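Local coordinates for sulfate transporter 4.1, chloroplastic (Arabidopsis thaliana, PDB 7LHV), which carries sulfate across the membrane together with protons, as an H(+)/sulfate cotransporter of the SLC26/SulP family, at residues Y94-G106 with N397-T411. Sequence-based numbering, arbitrary orientation.
Sequences YFKLDLMAGITVG and NNESEAKTGLSGLIT
G102 and S407 mark the tightest backbone approach, their CA atoms 4.3 Å apart, where helix 94-106 crosses helix 406-411 at -45° with the axes 7.4 Å apart. G102 suits this crossing because it puts no side chain between the helices, and S407 O lies against its CA at 3.3 Å. Along Y94, L97, D98 and A101 the same helix packs against the loop that joins helix 391-399 to helix 406-426.

D98 is the polar centre of the contact. With CG beside its own backbone N (chi1 -73°), its carboxylate reaches the loop just ahead of the second helix. K403 N gives OD1 a bond of 3.1 Å nearly along the C-O axis, and T404 N adds a weak one. T404 OG1 donates to OD2, approaching from above the carboxylate plane, and accepts weakly from L406 N as a cap on the new helix. An acid thus suits a place where K403 N, T404 N and T404 OG1 all offer protons.

The hydrocarbon part of K403 crosses Y94 at about a right angle, CB lying 4.0 Å from the ring centroid over one face, a CH-pi contact. Its chain bends at chi2, and NZ makes a long salt bridge of 3.4 Å to E401 OE1. L97 lies alongside E401, its CD2 3.6 Å from E401 CB. A101, small enough for close packing, sets its CB 3.7 Å from both S400 CB and A402 CB. About a turn before G102, L99 CD1 meets I410 CD1, two branched apolar side chains suited to that edge.

In the transmembrane part of the protein this buried contact joins helix 91-119 to the link between helices 391-399 and 406-426. N397 ND2 bonds to Q146 O, while L409 of the second helix packs on helix 125-141.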
ATOM      1  N   TYR A  94      14.971 -43.324   9.788  1.00 90.06           N
ATOM      2  CA  TYR A  94      14.140 -42.460   8.960  1.00 90.06           C
ATOM      3  C   TYR A  94      13.000 -43.238   8.323  1.00 90.06           C
ATOM      4  O   TYR A  94      11.884 -42.723   8.221  1.00 90.06           O
ATOM      5  CB  TYR A  94      14.979 -41.768   7.886  1.00 90.06           C
ATOM      6  CG  TYR A  94      15.855 -40.654   8.415  1.00 90.06           C
ATOM      7  CD1 TYR A  94      15.878 -40.345   9.768  1.00 90.06           C
ATOM      8  CD2 TYR A  94      16.654 -39.910   7.560  1.00 90.06           C
ATOM      9  CE1 TYR A  94      16.675 -39.330  10.254  1.00 90.06           C
ATOM     10  CE2 TYR A  94      17.454 -38.893   8.037  1.00 90.06           C
ATOM     11  CZ  TYR A  94      17.460 -38.607   9.385  1.00 90.06           C
ATOM     12  OH  TYR A  94      18.255 -37.595   9.866  1.00 90.06           O
ATOM     13  N   PHE A  95      13.248 -44.476   7.885  1.00 88.64           N
ATOM     14  CA  PHE A  95      12.182 -45.224   7.228  1.00 88.64           C
ATOM     15  C   PHE A  95      11.039 -45.498   8.197  1.00 88.64           C
ATOM     16  O   PHE A  95       9.870 -45.274   7.870  1.00 88.64           O
ATOM     17  CB  PHE A  95      12.726 -46.523   6.622  1.00 88.64           C
ATOM     18  CG  PHE A  95      11.713 -47.299   5.796  1.00 88.64           C
ATOM     19  CD1 PHE A  95      10.579 -47.858   6.372  1.00 88.64           C
ATOM     20  CD2 PHE A  95      11.892 -47.438   4.430  1.00 88.64           C
ATOM     21  CE1 PHE A  95       9.662 -48.553   5.604  1.00 88.64           C
ATOM     22  CE2 PHE A  95      10.975 -48.128   3.660  1.00 88.64           C
ATOM     23  CZ  PHE A  95       9.861 -48.685   4.247  1.00 88.64           C
ATOM     24  N   LYS A  96      11.355 -45.982   9.401  1.00 86.16           N
ATOM     25  CA  LYS A  96      10.294 -46.298  10.350  1.00 86.16           C
ATOM     26  C   LYS A  96       9.543 -45.037  10.766  1.00 86.16           C
ATOM     27  O   LYS A  96       8.306 -45.034  10.841  1.00 86.16           O
ATOM     28  CB  LYS A  96      10.860 -47.043  11.566  1.00 86.16           C
ATOM     29  CG  LYS A  96      11.795 -46.253  12.470  1.00 86.16           C
ATOM     30  CD  LYS A  96      12.329 -47.113  13.604  1.00 86.16           C
ATOM     31  CE  LYS A  96      11.245 -47.467  14.617  1.00 86.16           C
ATOM     32  NZ  LYS A  96      10.730 -46.287  15.366  1.00 86.16           N
ATOM     33  N   LEU A  97      10.273 -43.945  11.019  1.00 81.78           N
ATOM     34  CA  LEU A  97       9.611 -42.705  11.415  1.00 81.78           C
ATOM     35  C   LEU A  97       8.726 -42.164  10.297  1.00 81.78           C
ATOM     36  O   LEU A  97       7.595 -41.731  10.547  1.00 81.78           O
ATOM     37  CB  LEU A  97      10.651 -41.671  11.834  1.00 81.78           C
ATOM     38  CG  LEU A  97      11.414 -42.015  13.113  1.00 81.78           C
ATOM     39  CD1 LEU A  97      12.443 -40.949  13.424  1.00 81.78           C
ATOM     40  CD2 LEU A  97      10.458 -42.192  14.279  1.00 81.78           C
ATOM     41  N   ASP A  98       9.217 -42.192   9.056  1.00 78.16           N
ATOM     42  CA  ASP A  98       8.433 -41.711   7.929  1.00 78.16           C
ATOM     43  C   ASP A  98       7.202 -42.575   7.699  1.00 78.16           C
ATOM     44  O   ASP A  98       6.125 -42.054   7.407  1.00 78.16           O
ATOM     45  CB  ASP A  98       9.296 -41.670   6.669  1.00 78.16           C
ATOM     46  CG  ASP A  98      10.300 -40.540   6.692  1.00 78.16           C
ATOM     47  OD1 ASP A  98      10.108 -39.599   7.486  1.00 78.16           O
ATOM     48  OD2 ASP A  98      11.277 -40.595   5.918  1.00 78.16           O
ATOM     49  N   LEU A  99       7.343 -43.897   7.815  1.00 76.54           N
ATOM     50  CA  LEU A  99       6.201 -44.781   7.619  1.00 76.54           C
ATOM     51  C   LEU A  99       5.131 -44.530   8.672  1.00 76.54           C
ATOM     52  O   LEU A  99       3.938 -44.423   8.353  1.00 76.54           O
ATOM     53  CB  LEU A  99       6.659 -46.240   7.647  1.00 76.54           C
ATOM     54  CG  LEU A  99       5.622 -47.301   7.275  1.00 76.54           C
ATOM     55  CD1 LEU A  99       5.319 -47.258   5.788  1.00 76.54           C
ATOM     56  CD2 LEU A  99       6.102 -48.682   7.686  1.00 76.54           C
ATOM     57  N   MET A 100       5.540 -44.421   9.939  1.00 76.48           N
ATOM     58  CA  MET A 100       4.570 -44.158  10.994  1.00 76.48           C
ATOM     59  C   MET A 100       3.897 -42.805  10.800  1.00 76.48           C
ATOM     60  O   MET A 100       2.672 -42.689  10.929  1.00 76.48           O
ATOM     61  CB  MET A 100       5.246 -44.232  12.362  1.00 76.48           C
ATOM     62  CG  MET A 100       5.534 -45.651  12.825  1.00 76.48           C
ATOM     63  SD  MET A 100       4.144 -46.770  12.558  1.00 76.48           S
ATOM     64  CE  MET A 100       2.909 -46.058  13.642  1.00 76.48           C
ATOM     65  N   ALA A 101       4.679 -41.771  10.473  1.00 70.01           N
ATOM     66  CA  ALA A 101       4.105 -40.445  10.273  1.00 70.01           C
ATOM     67  C   ALA A 101       3.149 -40.428   9.089  1.00 70.01           C
ATOM     68  O   ALA A 101       2.084 -39.805   9.153  1.00 70.01           O
ATOM     69  CB  ALA A 101       5.217 -39.418  10.079  1.00 70.01           C
ATOM     70  N   GLY A 102       3.510 -41.104   7.998  1.00 66.42           N
ATOM     71  CA  GLY A 102       2.634 -41.142   6.842  1.00 66.42           C
ATOM     72  C   GLY A 102       1.332 -41.863   7.119  1.00 66.42           C
ATOM     73  O   GLY A 102       0.262 -41.396   6.723  1.00 66.42           O
ATOM     74  N   ILE A 103       1.399 -43.006   7.807  1.00 65.90           N
ATOM     75  CA  ILE A 103       0.179 -43.728   8.158  1.00 65.90           C
ATOM     76  C   ILE A 103      -0.704 -42.867   9.052  1.00 65.90           C
ATOM     77  O   ILE A 103      -1.921 -42.764   8.844  1.00 65.90           O
ATOM     78  CB  ILE A 103       0.523 -45.071   8.826  1.00 65.90           C
ATOM     79  CG1 ILE A 103       1.041 -46.066   7.789  1.00 65.90           C
ATOM     80  CG2 ILE A 103      -0.687 -45.637   9.546  1.00 65.90           C
ATOM     81  CD1 ILE A 103       1.602 -47.332   8.390  1.00 65.90           C
ATOM     82  N   THR A 104      -0.099 -42.222  10.051  1.00 65.66           N
ATOM     83  CA  THR A 104      -0.856 -41.381  10.971  1.00 65.66           C
ATOM     84  C   THR A 104      -1.533 -40.228  10.239  1.00 65.66           C
ATOM     85  O   THR A 104      -2.723 -39.953  10.446  1.00 65.66           O
ATOM     86  CB  THR A 104       0.082 -40.858  12.059  1.00 65.66           C
ATOM     87  OG1 THR A 104       0.597 -41.961  12.816  1.00 65.66           O
ATOM     88  CG2 THR A 104      -0.637 -39.916  12.984  1.00 65.66           C
ATOM     89  N   VAL A 105      -0.794 -39.554   9.357  1.00 61.87           N
ATOM     90  CA  VAL A 105      -1.348 -38.409   8.647  1.00 61.87           C
ATOM     91  C   VAL A 105      -2.441 -38.850   7.682  1.00 61.87           C
ATOM     92  O   VAL A 105      -3.464 -38.178   7.548  1.00 61.87           O
ATOM     93  CB  VAL A 105      -0.231 -37.628   7.933  1.00 61.87           C
ATOM     94  CG1 VAL A 105      -0.820 -36.645   6.940  1.00 61.87           C
ATOM     95  CG2 VAL A 105       0.616 -36.895   8.948  1.00 61.87           C
ATOM     96  N   GLY A 106      -2.254 -39.980   6.997  1.00 61.41           N
ATOM     97  CA  GLY A 106      -3.295 -40.461   6.101  1.00 61.41           C
ATOM     98  C   GLY A 106      -4.571 -40.828   6.833  1.00 61.41           C
ATOM     99  O   GLY A 106      -5.679 -40.531   6.365  1.00 61.41           O
ATOM    100  N   ASN A 397       2.199 -34.425  11.790  1.00 66.28           N
ATOM    101  CA  ASN A 397       3.412 -34.938  11.167  1.00 66.28           C
ATOM    102  C   ASN A 397       4.644 -34.582  11.994  1.00 66.28           C
ATOM    103  O   ASN A 397       5.591 -35.371  12.085  1.00 66.28           O
ATOM    104  CB  ASN A 397       3.534 -34.381   9.751  1.00 66.28           C
ATOM    105  CG  ASN A 397       4.199 -35.343   8.801  1.00 66.28           C
ATOM    106  OD1 ASN A 397       4.155 -36.555   8.998  1.00 66.28           O
ATOM    107  ND2 ASN A 397       4.814 -34.812   7.755  1.00 66.28           N
ATOM    108  N   ASN A 398       4.654 -33.386  12.588  1.00 69.79           N
ATOM    109  CA  ASN A 398       5.834 -32.924  13.312  1.00 69.79           C
ATOM    110  C   ASN A 398       6.088 -33.752  14.567  1.00 69.79           C
ATOM    111  O   ASN A 398       7.207 -34.232  14.778  1.00 69.79           O
ATOM    112  CB  ASN A 398       5.700 -31.443  13.660  1.00 69.79           C
ATOM    113  CG  ASN A 398       7.021 -30.815  14.042  1.00 69.79           C
ATOM    114  OD1 ASN A 398       7.988 -30.874  13.284  1.00 69.79           O
ATOM    115  ND2 ASN A 398       7.074 -30.214  15.222  1.00 69.79           N
ATOM    116  N   GLU A 399       5.073 -33.941  15.420  1.00 74.03           N
ATOM    117  CA  GLU A 399       5.374 -34.773  16.586  1.00 74.03           C
ATOM    118  C   GLU A 399       5.357 -36.263  16.272  1.00 74.03           C
ATOM    119  O   GLU A 399       5.678 -37.063  17.156  1.00 74.03           O
ATOM    120  CB  GLU A 399       4.460 -34.527  17.801  1.00 74.03           C
ATOM    121  CG  GLU A 399       3.003 -34.951  17.700  1.00 74.03           C
ATOM    122  CD  GLU A 399       2.131 -33.911  17.063  1.00 74.03           C
ATOM    123  OE1 GLU A 399       2.682 -32.994  16.435  1.00 74.03           O
ATOM    124  OE2 GLU A 399       0.894 -34.004  17.203  1.00 74.03           O
ATOM    125  N   SER A 400       4.998 -36.658  15.054  1.00 74.50           N
ATOM    126  CA  SER A 400       5.176 -38.042  14.635  1.00 74.50           C
ATOM    127  C   SER A 400       6.608 -38.344  14.215  1.00 74.50           C
ATOM    128  O   SER A 400       6.861 -39.410  13.649  1.00 74.50           O
ATOM    129  CB  SER A 400       4.218 -38.375  13.489  1.00 74.50           C
ATOM    130  OG  SER A 400       2.873 -38.173  13.885  1.00 74.50           O
ATOM    131  N   GLU A 401       7.534 -37.421  14.483  1.00 79.82           N
ATOM    132  CA  GLU A 401       8.957 -37.595  14.189  1.00 79.82           C
ATOM    133  C   GLU A 401       9.202 -37.808  12.696  1.00 79.82           C
ATOM    134  O   GLU A 401      10.087 -38.566  12.299  1.00 79.82           O
ATOM    135  CB  GLU A 401       9.552 -38.746  15.004  1.00 79.82           C
ATOM    136  CG  GLU A 401       9.567 -38.507  16.504  1.00 79.82           C
ATOM    137  CD  GLU A 401      10.497 -37.385  16.908  1.00 79.82           C
ATOM    138  OE1 GLU A 401      11.531 -37.193  16.235  1.00 79.82           O
ATOM    139  OE2 GLU A 401      10.194 -36.695  17.904  1.00 79.82           O
ATOM    140  N   ALA A 402       8.418 -37.132  11.863  1.00 75.02           N
ATOM    141  CA  ALA A 402       8.641 -37.191  10.425  1.00 75.02           C
ATOM    142  C   ALA A 402       9.945 -36.486  10.078  1.00 75.02           C
ATOM    143  O   ALA A 402      10.190 -35.359  10.517  1.00 75.02           O
ATOM    144  CB  ALA A 402       7.476 -36.552   9.675  1.00 75.02           C
ATOM    145  N   LYS A 403      10.781 -37.147   9.280  1.00 76.88           N
ATOM    146  CA  LYS A 403      12.112 -36.650   8.959  1.00 76.88           C
ATOM    147  C   LYS A 403      12.228 -36.127   7.537  1.00 76.88           C
ATOM    148  O   LYS A 403      12.744 -35.025   7.326  1.00 76.88           O
ATOM    149  CB  LYS A 403      13.152 -37.754   9.196  1.00 76.88           C
ATOM    150  CG  LYS A 403      13.237 -38.213  10.638  1.00 76.88           C
ATOM    151  CD  LYS A 403      13.594 -37.051  11.546  1.00 76.88           C
ATOM    152  CE  LYS A 403      13.613 -37.466  13.004  1.00 76.88           C
ATOM    153  NZ  LYS A 403      13.899 -36.309  13.896  1.00 76.88           N
ATOM    154  N   THR A 404      11.767 -36.884   6.553  1.00 73.51           N
ATOM    155  CA  THR A 404      11.872 -36.502   5.154  1.00 73.51           C
ATOM    156  C   THR A 404      10.479 -36.322   4.560  1.00 73.51           C
ATOM    157  O   THR A 404       9.464 -36.417   5.251  1.00 73.51           O
ATOM    158  CB  THR A 404      12.668 -37.543   4.364  1.00 73.51           C
ATOM    159  OG1 THR A 404      11.934 -38.773   4.321  1.00 73.51           O
ATOM    160  CG2 THR A 404      14.012 -37.789   5.019  1.00 73.51           C
ATOM    161  N   GLY A 405      10.445 -36.052   3.257  1.00 72.37           N
ATOM    162  CA  GLY A 405       9.190 -35.927   2.544  1.00 72.37           C
ATOM    163  C   GLY A 405       8.526 -37.236   2.192  1.00 72.37           C
ATOM    164  O   GLY A 405       7.411 -37.227   1.664  1.00 72.37           O
ATOM    165  N   LEU A 406       9.191 -38.361   2.470  1.00 71.56           N
ATOM    166  CA  LEU A 406       8.580 -39.663   2.227  1.00 71.56           C
ATOM    167  C   LEU A 406       7.288 -39.825   3.014  1.00 71.56           C
ATOM    168  O   LEU A 406       6.362 -40.499   2.550  1.00 71.56           O
ATOM    169  CB  LEU A 406       9.564 -40.776   2.582  1.00 71.56           C
ATOM    170  CG  LEU A 406       9.215 -42.182   2.096  1.00 71.56           C
ATOM    171  CD1 LEU A 406       9.290 -42.256   0.583  1.00 71.56           C
ATOM    172  CD2 LEU A 406      10.137 -43.210   2.728  1.00 71.56           C
ATOM    173  N   SER A 407       7.201 -39.206   4.194  1.00 69.73           N
ATOM    174  CA  SER A 407       5.964 -39.241   4.964  1.00 69.73           C
ATOM    175  C   SER A 407       4.790 -38.719   4.151  1.00 69.73           C
ATOM    176  O   SER A 407       3.655 -39.174   4.336  1.00 69.73           O
ATOM    177  CB  SER A 407       6.118 -38.425   6.246  1.00 69.73           C
ATOM    178  OG  SER A 407       7.260 -38.833   6.971  1.00 69.73           O
ATOM    179  N   GLY A 408       5.034 -37.760   3.258  1.00 67.86           N
ATOM    180  CA  GLY A 408       3.985 -37.342   2.346  1.00 67.86           C
ATOM    181  C   GLY A 408       3.585 -38.448   1.391  1.00 67.86           C
ATOM    182  O   GLY A 408       2.404 -38.784   1.272  1.00 67.86           O
ATOM    183  N   LEU A 409       4.573 -39.060   0.730  1.00 66.68           N
ATOM    184  CA  LEU A 409       4.280 -40.091  -0.262  1.00 66.68           C
ATOM    185  C   LEU A 409       3.441 -41.206   0.343  1.00 66.68           C
ATOM    186  O   LEU A 409       2.392 -41.572  -0.200  1.00 66.68           O
ATOM    187  CB  LEU A 409       5.576 -40.661  -0.836  1.00 66.68           C
ATOM    188  CG  LEU A 409       6.274 -39.865  -1.935  1.00 66.68           C
ATOM    189  CD1 LEU A 409       7.569 -40.548  -2.331  1.00 66.68           C
ATOM    190  CD2 LEU A 409       5.364 -39.700  -3.135  1.00 66.68           C
ATOM    191  N   ILE A 410       3.872 -41.727   1.494  1.00 65.72           N
ATOM    192  CA  ILE A 410       3.114 -42.778   2.164  1.00 65.72           C
ATOM    193  C   ILE A 410       1.685 -42.318   2.403  1.00 65.72           C
ATOM    194  O   ILE A 410       0.725 -43.039   2.101  1.00 65.72           O
ATOM    195  CB  ILE A 410       3.803 -43.182   3.479  1.00 65.72           C
ATOM    196  CG1 ILE A 410       5.240 -43.630   3.211  1.00 65.72           C
ATOM    197  CG2 ILE A 410       3.017 -44.278   4.174  1.00 65.72           C
ATOM    198  CD1 ILE A 410       5.339 -44.949   2.484  1.00 65.72           C
ATOM    199  N   THR A 411       1.523 -41.088   2.898  1.00 63.43           N
ATOM    200  CA  THR A 411       0.185 -40.543   3.091  1.00 63.43           C
ATOM    201  C   THR A 411      -0.611 -40.622   1.800  1.00 63.43           C
ATOM    202  O   THR A 411      -1.720 -41.171   1.772  1.00 63.43           O
ATOM    203  CB  THR A 411       0.270 -39.097   3.581  1.00 63.43           C
ATOM    204  OG1 THR A 411       0.706 -39.075   4.945  1.00 63.43           O
ATOM    205  CG2 THR A 411      -1.081 -38.420   3.473  1.00 63.43           C
TER